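Local structure of lipid II:glycine glycyltransferase (Staphylococcus aureus, 6SNR) at residues S81-L86 against L120-A125; M148-D153 against Y352-T357; S184-L189 against I216-H221. The protein probably catalyses the transfer of the first glycine of the pentaglycine cross-bridge from glycyl-tRNA to the lysine side chain of lipid II in peptidoglycan synthesis. One frame throughout, in Å; residues are numbered along the deposited sequence.

Contact 1: S81-L86 against L120-A125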
loop_
_atom_site.group_PDB
_atom_site.type_symbol
_atom_site.label_atom_id
_atom_site.label_comp_id
_atom_site.label_asym_id
_atom_site.label_seq_id
_atom_site.Cartn_x
_atom_site.Cartn_y
_atom_site.Cartn_z
ATOM N N SER A 81 22.191 -9.147 13.197
ATOM C CA SER A 81 23.581 -9.169 13.662
ATOM C C SER A 81 23.767 -9.232 15.186
ATOM O O SER A 81 24.903 -9.379 15.656
ATOM C CB SER A 81 24.328 -7.959 13.124
ATOM O OG SER A 81 24.161 -7.864 11.718
ATOM N N ASN A 82 22.681 -9.134 15.955
ATOM C CA ASN A 82 22.741 -9.260 17.409
ATOM C C ASN A 82 22.504 -10.724 17.759
ATOM O O ASN A 82 21.359 -11.167 17.947
ATOM C CB ASN A 82 21.690 -8.342 18.032
ATOM C CG ASN A 82 21.754 -8.292 19.539
ATOM O OD1 ASN A 82 22.241 -9.223 20.181
ATOM N ND2 ASN A 82 21.193 -7.215 20.118
ATOM N N LYS A 83 23.583 -11.506 17.820
ATOM C CA LYS A 83 23.477 -12.928 18.065
ATOM C C LYS A 83 22.782 -13.285 19.389
ATOM O O LYS A 83 22.026 -14.262 19.443
ATOM C CB LYS A 83 24.871 -13.589 18.056
ATOM C CG LYS A 83 25.565 -13.590 16.706
ATOM C CD LYS A 83 26.823 -14.445 16.773
ATOM C CE LYS A 83 27.530 -14.529 15.436
ATOM N NZ LYS A 83 28.111 -13.230 15.010
ATOM N N GLU A 84 23.065 -12.517 20.446
ATOM C CA GLU A 84 22.510 -12.827 21.758
ATOM C C GLU A 84 20.999 -12.629 21.761
ATOM O O GLU A 84 20.288 -13.442 22.298
ATOM C CB GLU A 84 23.174 -12.018 22.871
ATOM C CG GLU A 84 24.611 -12.447 23.154
ATOM C CD GLU A 84 24.728 -13.646 24.088
ATOM O OE1 GLU A 84 23.766 -14.453 24.201
ATOM O OE2 GLU A 84 25.804 -13.782 24.715
ATOM N N ALA A 85 20.534 -11.555 21.147
ATOM C CA ALA A 85 19.096 -11.288 21.106
ATOM C C ALA A 85 18.410 -12.292 20.194
ATOM O O ALA A 85 17.311 -12.788 20.492
ATOM C CB ALA A 85 18.842 -9.867 20.611
ATOM N N LEU A 86 18.994 -12.550 19.031
ATOM C CA LEU A 86 18.415 -13.557 18.131
ATOM C C LEU A 86 18.283 -14.921 18.799
ATOM O O LEU A 86 17.210 -15.542 18.749
ATOM C CB LEU A 86 19.235 -13.673 16.844
ATOM C CG LEU A 86 18.763 -14.628 15.757
ATOM C CD1 LEU A 86 17.378 -14.267 15.209
ATOM C CD2 LEU A 86 19.812 -14.614 14.649
ATOM N N LEU A 120 21.501 -14.539 7.152
ATOM C CA LEU A 120 21.599 -15.850 6.560
ATOM C C LEU A 120 22.534 -16.722 7.373
ATOM O O LEU A 120 22.201 -17.869 7.648
ATOM C CB LEU A 120 22.108 -15.741 5.109
ATOM C CG LEU A 120 21.073 -15.135 4.153
ATOM C CD1 LEU A 120 21.726 -14.593 2.868
ATOM C CD2 LEU A 120 20.033 -16.153 3.801
ATOM N N GLN A 121 23.691 -16.171 7.747
ATOM C CA GLN A 121 24.740 -16.952 8.440
ATOM C C GLN A 121 24.257 -17.387 9.812
ATOM O O GLN A 121 24.351 -18.586 10.199
ATOM C CB GLN A 121 26.033 -16.132 8.556
ATOM C CG GLN A 121 26.744 -15.995 7.211
ATOM C CD GLN A 121 28.154 -15.410 7.293
ATOM O OE1 GLN A 121 28.660 -15.102 8.369
ATOM N NE2 GLN A 121 28.803 -15.281 6.135
ATOM N N ASN A 122 23.666 -16.433 10.523
ATOM C CA ASN A 122 23.307 -16.618 11.921
ATOM C C ASN A 122 22.082 -17.503 12.051
ATOM O O ASN A 122 21.986 -18.318 12.985
ATOM C CB ASN A 122 23.076 -15.249 12.628
ATOM C CG ASN A 122 24.374 -14.436 12.844
ATOM O OD1 ASN A 122 25.506 -14.958 12.739
ATOM N ND2 ASN A 122 24.215 -13.147 13.108
ATOM N N LEU A 123 21.147 -17.377 11.111
ATOM C CA LEU A 123 19.999 -18.284 11.085
ATOM C C LEU A 123 20.415 -19.726 10.746
ATOM O O LEU A 123 19.939 -20.681 11.353
ATOM C CB LEU A 123 18.895 -17.781 10.125
ATOM C CG LEU A 123 18.181 -16.493 10.575
ATOM C CD1 LEU A 123 17.357 -15.945 9.437
ATOM C CD2 LEU A 123 17.294 -16.772 11.791
ATOM N N LYS A 124 21.330 -19.857 9.792
ATOM C CA LYS A 124 21.865 -21.158 9.422
ATOM C C LYS A 124 22.537 -21.832 10.620
ATOM O O LYS A 124 22.281 -22.982 10.887
ATOM C CB LYS A 124 22.811 -21.040 8.229
ATOM C CG LYS A 124 23.280 -22.384 7.721
ATOM C CD LYS A 124 24.259 -22.251 6.572
ATOM C CE LYS A 124 24.437 -23.605 5.892
ATOM N NZ LYS A 124 25.437 -23.505 4.790
ATOM N N ALA A 125 23.349 -21.084 11.351
ATOM C CA ALA A 125 24.042 -21.588 12.531
ATOM C C ALA A 125 23.107 -22.034 13.645
ATOM O O ALA A 125 23.402 -22.990 14.380
ATOM C CB ALA A 125 25.020 -20.544 13.039
HETATM O O HOH W 1 26.346 -11.372 13.794
#
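Asn122 ND2 shares one water with Lys83 NZ and Ser81 O. The water accepts from Asn122 ND2 at 2.9 Å and from Lys83 NZ at 2.8 Å and donates a hydrogen bond to Ser81 O, so one molecule ties the ammonium group, the amide and a main-chain carbonyl together. Asn122 ND2 also donates to the backbone oxygen of Tyr80, just ahead of the segment 81-86. The bridge lies where the N-terminus of helix 83-99 meets the last turns of helix 117-125, two helices packed beside the seven-stranded mixed sheet that contains strands 68-78 and 388-391 of the FemABX fold. No direct hydrogen bond joins the two segments. The Lys83 and Asn122 side chains cross at about a right angle, and Lys83 CE comes within 3.4 Å of Asn122 OD1. A bend at the last torsion of Lys83 (chi4 67°), after an extended run, turns NZ to the water.

Next to the polar groups the packing is apolar. Leu86 CD2 rests on Asn122 CB at 3.9 Å, and the other methyl, CD1, lies 4.2 Å from Leu123 CD2. Leu86 also touches Phe76 and Leu123 touches Phe388, which carries the leucine pair onto the sheet. Beside the contact, Ser81 OG is bonded to Asp118, a further polar tie between the loop and helix 117-125. Asn82 is the N-cap residue of helix 83-99: its OD1 accepts from Ala85 N at 3.0 Å, with the donor standing well above the carbonyl plane of the amide.

Contact 2: M148-D153 against Y352-T357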
loop_
_atom_site.group_PDB
_atom_site.type_symbol
_atom_site.label_atom_id
_atom_site.label_comp_id
_atom_site.label_asym_id
_atom_site.label_seq_id
_atom_site.Cartn_x
_atom_site.Cartn_y
_atom_site.Cartn_z
ATOM N N MET A 148 7.882 -3.898 -4.463
ATOM C CA MET A 148 8.241 -2.674 -5.150
ATOM C C MET A 148 7.961 -1.472 -4.285
ATOM O O MET A 148 6.805 -1.234 -3.870
ATOM C CB MET A 148 7.476 -2.560 -6.475
ATOM C CG MET A 148 7.744 -3.730 -7.398
ATOM S SD MET A 148 9.344 -3.640 -8.232
ATOM C CE MET A 148 8.912 -2.566 -9.607
ATOM N N ILE A 149 9.018 -0.715 -4.002
ATOM C CA ILE A 149 8.927 0.301 -3.024
ATOM C C ILE A 149 9.328 1.686 -3.555
ATOM O O ILE A 149 10.387 1.827 -4.136
ATOM C CB ILE A 149 9.853 -0.039 -1.841
ATOM C CG1 ILE A 149 9.471 -1.395 -1.208
ATOM C CG2 ILE A 149 9.746 1.021 -0.765
ATOM C CD1 ILE A 149 10.249 -1.729 0.076
ATOM N N THR A 150 8.508 2.673 -3.247
ATOM C CA THR A 150 8.781 4.088 -3.582
ATOM C C THR A 150 9.308 4.852 -2.374
ATOM O O THR A 150 8.654 4.934 -1.356
ATOM C CB THR A 150 7.508 4.804 -4.091
ATOM O OG1 THR A 150 6.932 4.080 -5.195
ATOM C CG2 THR A 150 7.823 6.267 -4.485
ATOM N N PRO A 151 10.509 5.463 -2.490
ATOM C CA PRO A 151 10.961 6.390 -1.458
ATOM C C PRO A 151 10.082 7.635 -1.500
ATOM O O PRO A 151 9.895 8.261 -2.604
ATOM C CB PRO A 151 12.404 6.725 -1.863
ATOM C CG PRO A 151 12.778 5.740 -2.885
ATOM C CD PRO A 151 11.507 5.290 -3.555
ATOM N N ILE A 152 9.521 7.995 -0.347
ATOM C CA ILE A 152 8.600 9.139 -0.260
ATOM C C ILE A 152 9.035 10.271 0.692
ATOM O O ILE A 152 8.241 11.169 1.006
ATOM C CB ILE A 152 7.159 8.705 0.075
ATOM C CG1 ILE A 152 7.109 7.791 1.319
ATOM C CG2 ILE A 152 6.561 7.959 -1.109
ATOM C CD1 ILE A 152 5.740 7.774 1.952
ATOM N N ASP A 153 10.273 10.207 1.152
ATOM C CA ASP A 153 10.829 11.268 1.989
ATOM C C ASP A 153 11.410 12.333 1.071
ATOM O O ASP A 153 12.619 12.618 1.043
ATOM C CB ASP A 153 11.885 10.736 2.972
ATOM C CG ASP A 153 13.030 10.033 2.307
ATOM O OD1 ASP A 153 12.892 9.408 1.219
ATOM O OD2 ASP A 153 14.123 10.081 2.922
ATOM N N TYR A 352 6.826 3.683 0.621
ATOM C CA TYR A 352 5.467 3.383 0.163
ATOM C C TYR A 352 5.563 2.096 -0.657
ATOM O O TYR A 352 6.171 2.033 -1.733
ATOM C CB TYR A 352 4.942 4.551 -0.658
ATOM C CG TYR A 352 3.540 4.459 -1.175
ATOM C CD1 TYR A 352 3.242 3.852 -2.408
ATOM C CD2 TYR A 352 2.498 5.049 -0.486
ATOM C CE1 TYR A 352 1.950 3.802 -2.892
ATOM C CE2 TYR A 352 1.210 5.008 -0.959
ATOM C CZ TYR A 352 0.934 4.401 -2.168
ATOM O OH TYR A 352 -0.343 4.360 -2.645
ATOM N N ASP A 353 5.061 0.999 -0.080
ATOM C CA ASP A 353 5.267 -0.346 -0.577
ATOM C C ASP A 353 4.046 -0.808 -1.374
ATOM O O ASP A 353 2.931 -0.975 -0.846
ATOM C CB ASP A 353 5.541 -1.246 0.657
ATOM C CG ASP A 353 5.966 -2.634 0.312
ATOM O OD1 ASP A 353 5.773 -3.102 -0.820
ATOM O OD2 ASP A 353 6.463 -3.291 1.251
ATOM N N PHE A 354 4.245 -1.052 -2.677
ATOM C CA PHE A 354 3.191 -1.563 -3.540
ATOM C C PHE A 354 2.959 -3.066 -3.457
ATOM O O PHE A 354 2.113 -3.600 -4.172
ATOM C CB PHE A 354 3.520 -1.240 -4.999
ATOM C CG PHE A 354 3.217 0.172 -5.402
ATOM C CD1 PHE A 354 4.164 1.160 -5.247
ATOM C CD2 PHE A 354 2.044 0.476 -6.080
ATOM C CE1 PHE A 354 3.909 2.459 -5.657
ATOM C CE2 PHE A 354 1.790 1.794 -6.517
ATOM C CZ PHE A 354 2.719 2.762 -6.303
ATOM N N GLY A 355 3.753 -3.757 -2.636
ATOM C CA GLY A 355 3.644 -5.187 -2.450
ATOM C C GLY A 355 4.347 -6.006 -3.528
ATOM O O GLY A 355 5.214 -5.503 -4.232
ATOM N N GLY A 356 3.896 -7.256 -3.691
ATOM C CA GLY A 356 4.687 -8.259 -4.363
ATOM C C GLY A 356 4.857 -8.144 -5.867
ATOM O O GLY A 356 3.992 -7.625 -6.562
ATOM N N THR A 357 5.934 -8.754 -6.314
ATOM C CA THR A 357 6.243 -8.873 -7.745
ATOM C C THR A 357 7.219 -10.000 -7.949
ATOM O O THR A 357 8.013 -10.310 -7.088
ATOM C CB THR A 357 6.813 -7.530 -8.270
ATOM O OG1 THR A 357 6.867 -7.559 -9.729
ATOM C CG2 THR A 357 8.169 -7.224 -7.739
#
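Main-chain bonds between Met148, Thr150 and strand 351-356 make this an antiparallel strand pair inside the second seven-stranded mixed sheet of the FemABX fold; strand 380-383 lies next to 146-151, and strand 315-323 runs parallel beside 351-356. The strand directions differ by 167°. Thr150 and Tyr352 form a hydrogen-bonded pair, Thr150 N reaching Tyr352 O at 2.9 Å and Tyr352 N returning to Thr150 O. Ile149 and Asp353 form the adjoining non-hydrogen-bonded pair, with Ile149 CA making a CA-H...O contact to Tyr352 O. Phe354 and Gly355 then stand together opposite Met148 in a G1 beta bulge: Phe354 N donates to Met148 O at 2.8 Å, and Met148 N to Gly355 O.

Among the side chains, the Phe354 ring turns its edge to the other strand: Thr150 OG1 lies near the ring plane, 3.5 Å from Phe354 CE1, while this hydroxyl is bonded to the backbone oxygen of Trp377. Tyr352 CE1 sits over one face of the same ring, and Phe373 and Trp377 also meet it. Apolar contacts lie at the two ends of the pair. Ile152 CG2 touches Tyr352 CB at 3.8 Å; with CG set beside the backbone N (chi1 -59°), Met148 CG comes to 3.5 Å from Thr357 CG2.

Asp353 lies with Ile149 on the sheet face opposite Thr150 and Tyr352. An Asx turn spans the bulge: Asp353 OD1 accepts from Gly355 N at 2.8 Å on its anti side, 33° out of the carboxylate plane.

Contact 3: S184-L189 against I216-H221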
loop_
_atom_site.group_PDB
_atom_site.type_symbol
_atom_site.label_atom_id
_atom_site.label_comp_id
_atom_site.label_asym_id
_atom_site.label_seq_id
_atom_site.Cartn_x
_atom_site.Cartn_y
_atom_site.Cartn_z
ATOM N N SER A 184 -11.607 8.617 3.459
ATOM C CA SER A 184 -12.954 8.197 3.824
ATOM C C SER A 184 -13.000 7.596 5.245
ATOM O O SER A 184 -12.067 7.818 6.042
ATOM C CB SER A 184 -13.515 7.236 2.777
ATOM O OG SER A 184 -14.914 6.981 2.911
ATOM N N ASP A 185 -14.093 6.887 5.516
ATOM C CA ASP A 185 -14.366 6.246 6.799
ATOM C C ASP A 185 -14.914 4.829 6.622
ATOM O O ASP A 185 -15.014 4.259 5.518
ATOM C CB ASP A 185 -15.365 7.095 7.612
ATOM C CG ASP A 185 -16.699 7.286 6.895
ATOM O OD1 ASP A 185 -17.014 6.520 5.980
ATOM O OD2 ASP A 185 -17.419 8.237 7.246
ATOM N N ARG A 186 -15.279 4.202 7.727
ATOM C CA ARG A 186 -15.788 2.848 7.627
ATOM C C ARG A 186 -16.979 2.690 6.679
ATOM O O ARG A 186 -17.071 1.696 5.949
ATOM C CB ARG A 186 -16.160 2.326 9.022
ATOM C CG ARG A 186 -16.456 0.851 9.043
ATOM C CD ARG A 186 -16.893 0.427 10.455
ATOM N NE ARG A 186 -16.844 -1.013 10.633
ATOM C CZ ARG A 186 -17.869 -1.866 10.546
ATOM N NH1 ARG A 186 -17.658 -3.159 10.744
ATOM N NH2 ARG A 186 -19.093 -1.457 10.216
ATOM N N GLU A 187 -17.897 3.656 6.700
ATOM C CA GLU A 187 -19.058 3.619 5.804
ATOM C C GLU A 187 -18.622 3.623 4.326
ATOM O O GLU A 187 -19.293 3.034 3.486
ATOM C CB GLU A 187 -20.023 4.774 6.091
ATOM C CG GLU A 187 -21.400 4.575 5.474
ATOM C CD GLU A 187 -22.178 3.444 6.144
ATOM O OE1 GLU A 187 -22.422 3.537 7.370
ATOM O OE2 GLU A 187 -22.543 2.467 5.447
ATOM N N GLY A 188 -17.468 4.227 4.049
ATOM C CA GLY A 188 -16.860 4.206 2.699
ATOM C C GLY A 188 -16.530 2.826 2.158
ATOM O O GLY A 188 -16.350 2.611 0.923
ATOM N N LEU A 189 -16.431 1.827 3.046
ATOM C CA LEU A 189 -16.071 0.494 2.593
ATOM C C LEU A 189 -17.133 -0.155 1.704
ATOM O O LEU A 189 -16.830 -1.100 0.997
ATOM C CB LEU A 189 -15.719 -0.457 3.773
ATOM C CG LEU A 189 -14.429 -0.049 4.507
ATOM C CD1 LEU A 189 -14.324 -0.740 5.876
ATOM C CD2 LEU A 189 -13.156 -0.266 3.690
ATOM N N ILE A 216 -10.067 -6.019 8.487
ATOM C CA ILE A 216 -8.768 -5.316 8.483
ATOM C C ILE A 216 -8.882 -3.852 8.953
ATOM O O ILE A 216 -8.144 -3.336 9.834
ATOM C CB ILE A 216 -8.078 -5.478 7.100
ATOM C CG1 ILE A 216 -8.937 -4.993 5.934
ATOM C CG2 ILE A 216 -7.756 -6.934 6.797
ATOM C CD1 ILE A 216 -8.363 -5.341 4.575
ATOM N N TYR A 217 -9.835 -3.123 8.403
ATOM C CA TYR A 217 -9.936 -1.735 8.731
ATOM C C TYR A 217 -10.200 -1.421 10.213
ATOM O O TYR A 217 -9.560 -0.530 10.801
ATOM C CB TYR A 217 -11.007 -1.106 7.808
ATOM C CG TYR A 217 -11.166 0.396 7.921
ATOM C CD1 TYR A 217 -10.406 1.268 7.134
ATOM C CD2 TYR A 217 -12.096 0.953 8.768
ATOM C CE1 TYR A 217 -10.561 2.648 7.236
ATOM C CE2 TYR A 217 -12.273 2.329 8.867
ATOM C CZ TYR A 217 -11.507 3.186 8.084
ATOM O OH TYR A 217 -11.681 4.559 8.158
ATOM N N ASP A 218 -11.149 -2.139 10.815
ATOM C CA ASP A 218 -11.585 -1.897 12.172
ATOM C C ASP A 218 -10.492 -2.128 13.214
ATOM O O ASP A 218 -10.504 -1.522 14.280
ATOM C CB ASP A 218 -12.755 -2.826 12.522
ATOM C CG ASP A 218 -14.055 -2.475 11.810
ATOM O OD1 ASP A 218 -14.181 -1.383 11.215
ATOM O OD2 ASP A 218 -14.960 -3.338 11.836
ATOM N N ALA A 219 -9.575 -3.059 12.955
ATOM C CA ALA A 219 -8.480 -3.279 13.906
ATOM C C ALA A 219 -7.477 -2.146 13.935
ATOM O O ALA A 219 -6.995 -1.720 14.983
ATOM C CB ALA A 219 -7.761 -4.581 13.574
ATOM N N LEU A 220 -7.110 -1.693 12.751
ATOM C CA LEU A 220 -5.998 -0.795 12.598
ATOM C C LEU A 220 -6.335 0.714 12.427
ATOM O O LEU A 220 -5.492 1.534 12.675
ATOM C CB LEU A 220 -5.170 -1.311 11.422
ATOM C CG LEU A 220 -4.403 -2.625 11.733
ATOM C CD1 LEU A 220 -4.444 -3.522 10.505
ATOM C CD2 LEU A 220 -2.978 -2.303 12.104
ATOM N N HIS A 221 -7.528 1.023 11.967
ATOM C CA HIS A 221 -7.891 2.421 11.674
ATOM C C HIS A 221 -7.872 3.351 12.906
ATOM O O HIS A 221 -7.352 4.483 12.851
ATOM C CB HIS A 221 -9.230 2.525 10.992
ATOM C CG HIS A 221 -9.672 3.940 10.786
ATOM N ND1 HIS A 221 -8.974 4.828 9.985
ATOM C CD2 HIS A 221 -10.727 4.628 11.284
ATOM C CE1 HIS A 221 -9.587 6.004 10.001
ATOM N NE2 HIS A 221 -10.645 5.910 10.796
HETATM O O HOH W 2 -10.052 6.003 6.503
#
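The salt bridge between Arg186 and Asp218 ties the loop that leads from strand 180-183 into helix 189-202 to the last turns of helix 210-220, both beside edge strand 180-183 and its neighbour 226-233 in this FemABX protein. Arg186 grips the carboxylate side-on with two nitrogens: NE meets Asp218 OD1 at 2.8 Å and NH1 meets Asp218 OD2 at 2.9 Å, each oxygen using its syn lone pair. The guanidinium and carboxylate planes are 20° apart. An arginine chain extended from CG to NE, with CG anti to the backbone N (chi1 -169°), reaches across to the helix; Glu214 adds a long, weak ion pair to NH2.

Apolar and aromatic packing lies on the inner side of this bridge. Leu189 CD1 touches Tyr217 CB at 3.9 Å and meets the ring obliquely, while Arg186 CB lies 3.9 Å from Tyr217 CE2. Leu308 of strand 302-312 also touches Leu189 and Tyr217, so the Tyr217 side chain packs between the loop and strand 302-312. His221 CB stands over the centre of one face of the tyrosine.

Water supplies a polar link at the phenol end. Tyr217 OH donates to a water at 2.7 Å, near the ring plane, and the water donates to Ser184 O at 2.8 Å. Within the loop, an Asx motif holds the turn: Asp185 OD1 accepts from Gly188 N at 3.0 Å.

How the contacts relate
Contact 1 lies beside one seven-stranded sheet of the monomer and contact 2 within the other. Contact 1 packs helices beside the sheet with strands 68-78 and 388-391, whereas contact 2 is near the centre of the molecule; their centres are about 27 Å apart. Contact 3 sits beside the edge strand 180-183 of that second sheet, and its centre is about 22 Å from that of contact 2. In sequence it is nested inside the long loop that contact 2 closes, while contact 1 closes before either opens. Contacts 1 and 3 are farthest apart, about 39 Å between centres, and no two of the three touch.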